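Long-range contact in L-tyrosine isonitrile synthase (Pseudomonas aeruginosa, PDB 3E59), which makes the isonitrile group on L-tyrosine, drawing the carbon from C2 of ribulose 5-phosphate, in paerucumarin biosynthesis: residues V112-R124 against R229-G241. Numbering follows the deposited sequence.
Sequences VCSDGRVFGDLVR and RAYGVIQRSWAWG
Arg229 NH1 binds Leu122 O at 2.7 Å, one of three bonds from side chains of helix 219-247 to backbone carbonyls of 112-124. NH1 lies nearly in line with the C=O bond, the N-H is somewhat bent (151°), and Leu122 O lies in the guanidinium plane. Arg236 NH1 reaches Val118 O at 3.2 Å, with the acceptor in its guanidinium plane and the donor in the plane of the carbonyl. Trp240 NE1 gives a nearly linear bond of 2.9 Å to Cys113 O. That oxygen lies in the indole plane, but the N-H comes from above the carbonyl plane. With CG anti to the backbone N (chi1 -175°), the indole is directed to this carbonyl.

The guanidinium groups of Arg124 and Arg229 stack nearly parallel, with centres 3.8 Å apart. Asp225 forms a salt bridge with Arg229 and a long, weak ion pair with Arg124, which probably eases the like charges.

Side-chain packing lies between the polar links. Val118 CG1 sits over the five-membered ring of Trp240 in a CH-pi contact, while its CG2 lies against Arg236 CB. Leu122 CD1 is over the centre of the Arg236 guanidinium and also meets Gly232 C at 3.5 Å. Phe119 CE2 packs on Val233 CG1. Ser237 OG lies at the edge of the Phe119 ring, 3.4 Å from CE2, and donates to Val233 O. A phosphate ion, probably from the crystallisation liquor, lies about 4 Å from the Ser237 side chain and may mark a pocket. Val233 CG2 touches Val123 CG1.

The contact fixes the chain that follows strand 108-112 of the parallel sheet, including the short helix 116-119, against the long helix. Its cross-segment hydrogen bonds all end on main-chain oxygens, so they hold the path of that chain directly.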
# COMPACT_ATOMS: atom_id res chain seq x y z
N VAL A 112 -7.38 -5.21 4.32
CA VAL A 112 -6.51 -4.98 3.18
C VAL A 112 -7.38 -4.95 1.94
O VAL A 112 -7.99 -5.96 1.58
CB VAL A 112 -5.40 -6.07 3.07
CG1 VAL A 112 -4.68 -5.99 1.72
CG2 VAL A 112 -4.41 -5.93 4.22
N CYS A 113 -7.47 -3.78 1.31
CA CYS A 113 -8.30 -3.61 0.13
C CYS A 113 -7.42 -3.66 -1.12
O CYS A 113 -7.02 -2.64 -1.67
CB CYS A 113 -9.12 -2.32 0.23
SG CYS A 113 -10.32 -2.34 1.63
N SER A 114 -7.11 -4.87 -1.55
CA SER A 114 -6.19 -5.08 -2.65
C SER A 114 -6.62 -4.30 -3.89
O SER A 114 -7.78 -4.37 -4.31
CB SER A 114 -6.08 -6.56 -2.98
OG SER A 114 -5.32 -6.72 -4.17
N ASP A 115 -5.67 -3.57 -4.46
CA ASP A 115 -5.89 -2.83 -5.70
C ASP A 115 -5.30 -3.54 -6.92
O ASP A 115 -5.12 -2.94 -7.98
CB ASP A 115 -5.38 -1.39 -5.57
CG ASP A 115 -3.96 -1.28 -4.99
OD1 ASP A 115 -3.36 -2.27 -4.51
OD2 ASP A 115 -3.44 -0.15 -5.01
N GLY A 116 -5.02 -4.84 -6.77
CA GLY A 116 -4.39 -5.61 -7.84
C GLY A 116 -5.27 -5.65 -9.07
O GLY A 116 -4.80 -5.47 -10.18
N ARG A 117 -6.56 -5.84 -8.84
CA ARG A 117 -7.52 -5.94 -9.91
C ARG A 117 -7.85 -4.60 -10.56
O ARG A 117 -8.26 -4.58 -11.70
CB ARG A 117 -8.80 -6.62 -9.42
CG ARG A 117 -9.72 -7.15 -10.53
CD ARG A 117 -9.15 -8.40 -11.19
NE ARG A 117 -9.21 -9.56 -10.31
CZ ARG A 117 -8.52 -10.68 -10.49
NH1 ARG A 117 -7.70 -10.80 -11.52
NH2 ARG A 117 -8.65 -11.68 -9.62
N VAL A 118 -7.65 -3.49 -9.84
CA VAL A 118 -8.11 -2.16 -10.32
C VAL A 118 -7.34 -1.62 -11.54
O VAL A 118 -7.91 -0.88 -12.36
CB VAL A 118 -8.23 -1.06 -9.18
CG1 VAL A 118 -8.81 -1.63 -7.89
CG2 VAL A 118 -6.91 -0.37 -8.92
N PHE A 119 -6.07 -2.01 -11.68
CA PHE A 119 -5.17 -1.43 -12.70
C PHE A 119 -5.32 -2.00 -14.11
O PHE A 119 -5.40 -1.25 -15.10
CB PHE A 119 -3.72 -1.50 -12.24
CG PHE A 119 -3.48 -0.88 -10.88
CD1 PHE A 119 -2.89 -1.61 -9.85
CD2 PHE A 119 -3.86 0.44 -10.63
CE1 PHE A 119 -2.68 -1.05 -8.59
CE2 PHE A 119 -3.66 1.01 -9.36
CZ PHE A 119 -3.07 0.27 -8.35
N GLY A 120 -5.37 -3.32 -14.20
CA GLY A 120 -5.46 -4.00 -15.48
C GLY A 120 -4.16 -3.88 -16.23
O GLY A 120 -3.09 -4.17 -15.68
N ASP A 121 -4.26 -3.43 -17.48
CA ASP A 121 -3.11 -3.32 -18.38
C ASP A 121 -2.21 -2.13 -18.07
O ASP A 121 -1.20 -1.93 -18.76
CB ASP A 121 -3.58 -3.27 -19.86
CG ASP A 121 -4.39 -2.01 -20.20
OD1 ASP A 121 -3.85 -0.88 -20.06
OD2 ASP A 121 -5.56 -2.15 -20.63
N LEU A 122 -2.56 -1.35 -17.04
CA LEU A 122 -1.79 -0.15 -16.72
C LEU A 122 -0.45 -0.46 -16.07
O LEU A 122 0.55 0.20 -16.38
CB LEU A 122 -2.61 0.86 -15.89
CG LEU A 122 -3.54 1.82 -16.65
CD1 LEU A 122 -4.53 2.46 -15.69
CD2 LEU A 122 -2.78 2.91 -17.46
N VAL A 123 -0.42 -1.46 -15.19
CA VAL A 123 0.83 -1.91 -14.56
C VAL A 123 1.39 -3.19 -15.20
O VAL A 123 2.53 -3.58 -14.94
CB VAL A 123 0.74 -1.99 -13.01
CG1 VAL A 123 0.28 -0.65 -12.44
CG2 VAL A 123 -0.17 -3.10 -12.55
N ARG A 124 0.58 -3.82 -16.05
CA ARG A 124 1.01 -4.93 -16.90
C ARG A 124 1.31 -6.22 -16.13
O ARG A 124 2.31 -6.90 -16.36
CB ARG A 124 2.15 -4.51 -17.84
CG ARG A 124 1.71 -3.50 -18.91
CD ARG A 124 2.83 -2.57 -19.34
NE ARG A 124 2.38 -1.64 -20.37
CZ ARG A 124 3.16 -0.75 -20.98
NH1 ARG A 124 4.45 -0.65 -20.66
NH2 ARG A 124 2.66 0.05 -21.92
N ARG A 229 1.34 6.72 -18.26
CA ARG A 229 0.62 5.70 -17.50
C ARG A 229 0.37 6.04 -16.04
O ARG A 229 -0.60 5.57 -15.46
CB ARG A 229 1.29 4.32 -17.63
CG ARG A 229 0.98 3.65 -18.97
CD ARG A 229 1.50 2.24 -19.05
NE ARG A 229 2.95 2.23 -18.98
CZ ARG A 229 3.66 1.57 -18.07
NH1 ARG A 229 3.06 0.82 -17.16
NH2 ARG A 229 4.98 1.64 -18.10
N ALA A 230 1.22 6.89 -15.45
CA ALA A 230 1.06 7.32 -14.05
C ALA A 230 -0.27 8.05 -13.79
O ALA A 230 -0.85 7.88 -12.73
CB ALA A 230 2.25 8.16 -13.59
N TYR A 231 -0.75 8.84 -14.75
CA TYR A 231 -2.09 9.43 -14.66
C TYR A 231 -3.19 8.36 -14.50
O TYR A 231 -4.10 8.50 -13.67
CB TYR A 231 -2.40 10.30 -15.88
CG TYR A 231 -1.57 11.57 -15.94
CD1 TYR A 231 -1.74 12.58 -14.99
CD2 TYR A 231 -0.62 11.77 -16.96
CE1 TYR A 231 -1.00 13.74 -15.02
CE2 TYR A 231 0.13 12.97 -17.01
CZ TYR A 231 -0.07 13.93 -16.02
OH TYR A 231 0.63 15.11 -16.00
N GLY A 232 -3.12 7.31 -15.32
CA GLY A 232 -4.10 6.22 -15.28
C GLY A 232 -4.10 5.46 -13.96
O GLY A 232 -5.16 5.18 -13.40
N VAL A 233 -2.91 5.14 -13.47
CA VAL A 233 -2.76 4.44 -12.18
C VAL A 233 -3.35 5.23 -11.01
O VAL A 233 -4.09 4.67 -10.19
CB VAL A 233 -1.26 4.07 -11.91
CG1 VAL A 233 -1.06 3.47 -10.52
CG2 VAL A 233 -0.76 3.12 -12.97
N ILE A 234 -3.03 6.52 -10.94
CA ILE A 234 -3.63 7.43 -9.96
C ILE A 234 -5.15 7.45 -10.11
O ILE A 234 -5.88 7.38 -9.11
CB ILE A 234 -3.05 8.87 -10.11
CG1 ILE A 234 -1.52 8.90 -9.94
CG2 ILE A 234 -3.72 9.84 -9.17
CD1 ILE A 234 -1.04 8.32 -8.65
N GLN A 235 -5.63 7.54 -11.36
CA GLN A 235 -7.08 7.55 -11.64
C GLN A 235 -7.74 6.31 -11.03
O GLN A 235 -8.74 6.43 -10.33
CB GLN A 235 -7.37 7.61 -13.15
CG GLN A 235 -8.86 7.67 -13.49
CD GLN A 235 -9.14 7.28 -14.93
OE1 GLN A 235 -8.61 6.29 -15.43
NE2 GLN A 235 -9.99 8.06 -15.60
N ARG A 236 -7.18 5.13 -11.30
CA ARG A 236 -7.68 3.88 -10.72
C ARG A 236 -7.58 3.82 -9.20
O ARG A 236 -8.54 3.41 -8.54
CB ARG A 236 -6.97 2.66 -11.33
CG ARG A 236 -7.10 2.53 -12.84
CD ARG A 236 -8.55 2.43 -13.30
NE ARG A 236 -8.61 2.62 -14.75
CZ ARG A 236 -8.38 1.67 -15.65
NH1 ARG A 236 -8.10 0.42 -15.26
NH2 ARG A 236 -8.44 1.96 -16.94
N SER A 237 -6.43 4.20 -8.65
CA SER A 237 -6.24 4.21 -7.20
C SER A 237 -7.23 5.12 -6.52
O SER A 237 -7.78 4.78 -5.47
CB SER A 237 -4.82 4.64 -6.81
OG SER A 237 -3.86 3.82 -7.44
N TRP A 238 -7.45 6.30 -7.11
CA TRP A 238 -8.40 7.25 -6.54
C TRP A 238 -9.85 6.78 -6.70
O TRP A 238 -10.66 6.96 -5.78
CB TRP A 238 -8.22 8.66 -7.10
CG TRP A 238 -6.96 9.40 -6.64
CD1 TRP A 238 -6.02 8.98 -5.72
CD2 TRP A 238 -6.54 10.70 -7.08
NE1 TRP A 238 -5.04 9.94 -5.57
CE2 TRP A 238 -5.34 11.01 -6.38
CE3 TRP A 238 -7.06 11.65 -7.98
CZ2 TRP A 238 -4.64 12.22 -6.58
CZ3 TRP A 238 -6.36 12.86 -8.17
CH2 TRP A 238 -5.17 13.13 -7.47
N ALA A 239 -10.20 6.22 -7.86
CA ALA A 239 -11.51 5.58 -8.06
C ALA A 239 -11.76 4.48 -7.01
O ALA A 239 -12.80 4.46 -6.36
CB ALA A 239 -11.63 5.00 -9.48
N TRP A 240 -10.79 3.58 -6.85
CA TRP A 240 -10.86 2.52 -5.82
C TRP A 240 -11.06 3.11 -4.42
O TRP A 240 -11.90 2.64 -3.66
CB TRP A 240 -9.58 1.66 -5.86
CG TRP A 240 -9.50 0.43 -4.95
CD1 TRP A 240 -8.43 0.05 -4.18
CD2 TRP A 240 -10.51 -0.59 -4.73
NE1 TRP A 240 -8.69 -1.13 -3.51
CE2 TRP A 240 -9.96 -1.54 -3.83
CE3 TRP A 240 -11.81 -0.79 -5.22
CZ2 TRP A 240 -10.67 -2.67 -3.40
CZ3 TRP A 240 -12.53 -1.92 -4.77
CH2 TRP A 240 -11.95 -2.84 -3.87
N GLY A 241 -10.28 4.14 -4.10
CA GLY A 241 -10.45 4.85 -2.83
C GLY A 241 -11.84 5.43 -2.62
O GLY A 241 -12.41 5.34 -1.51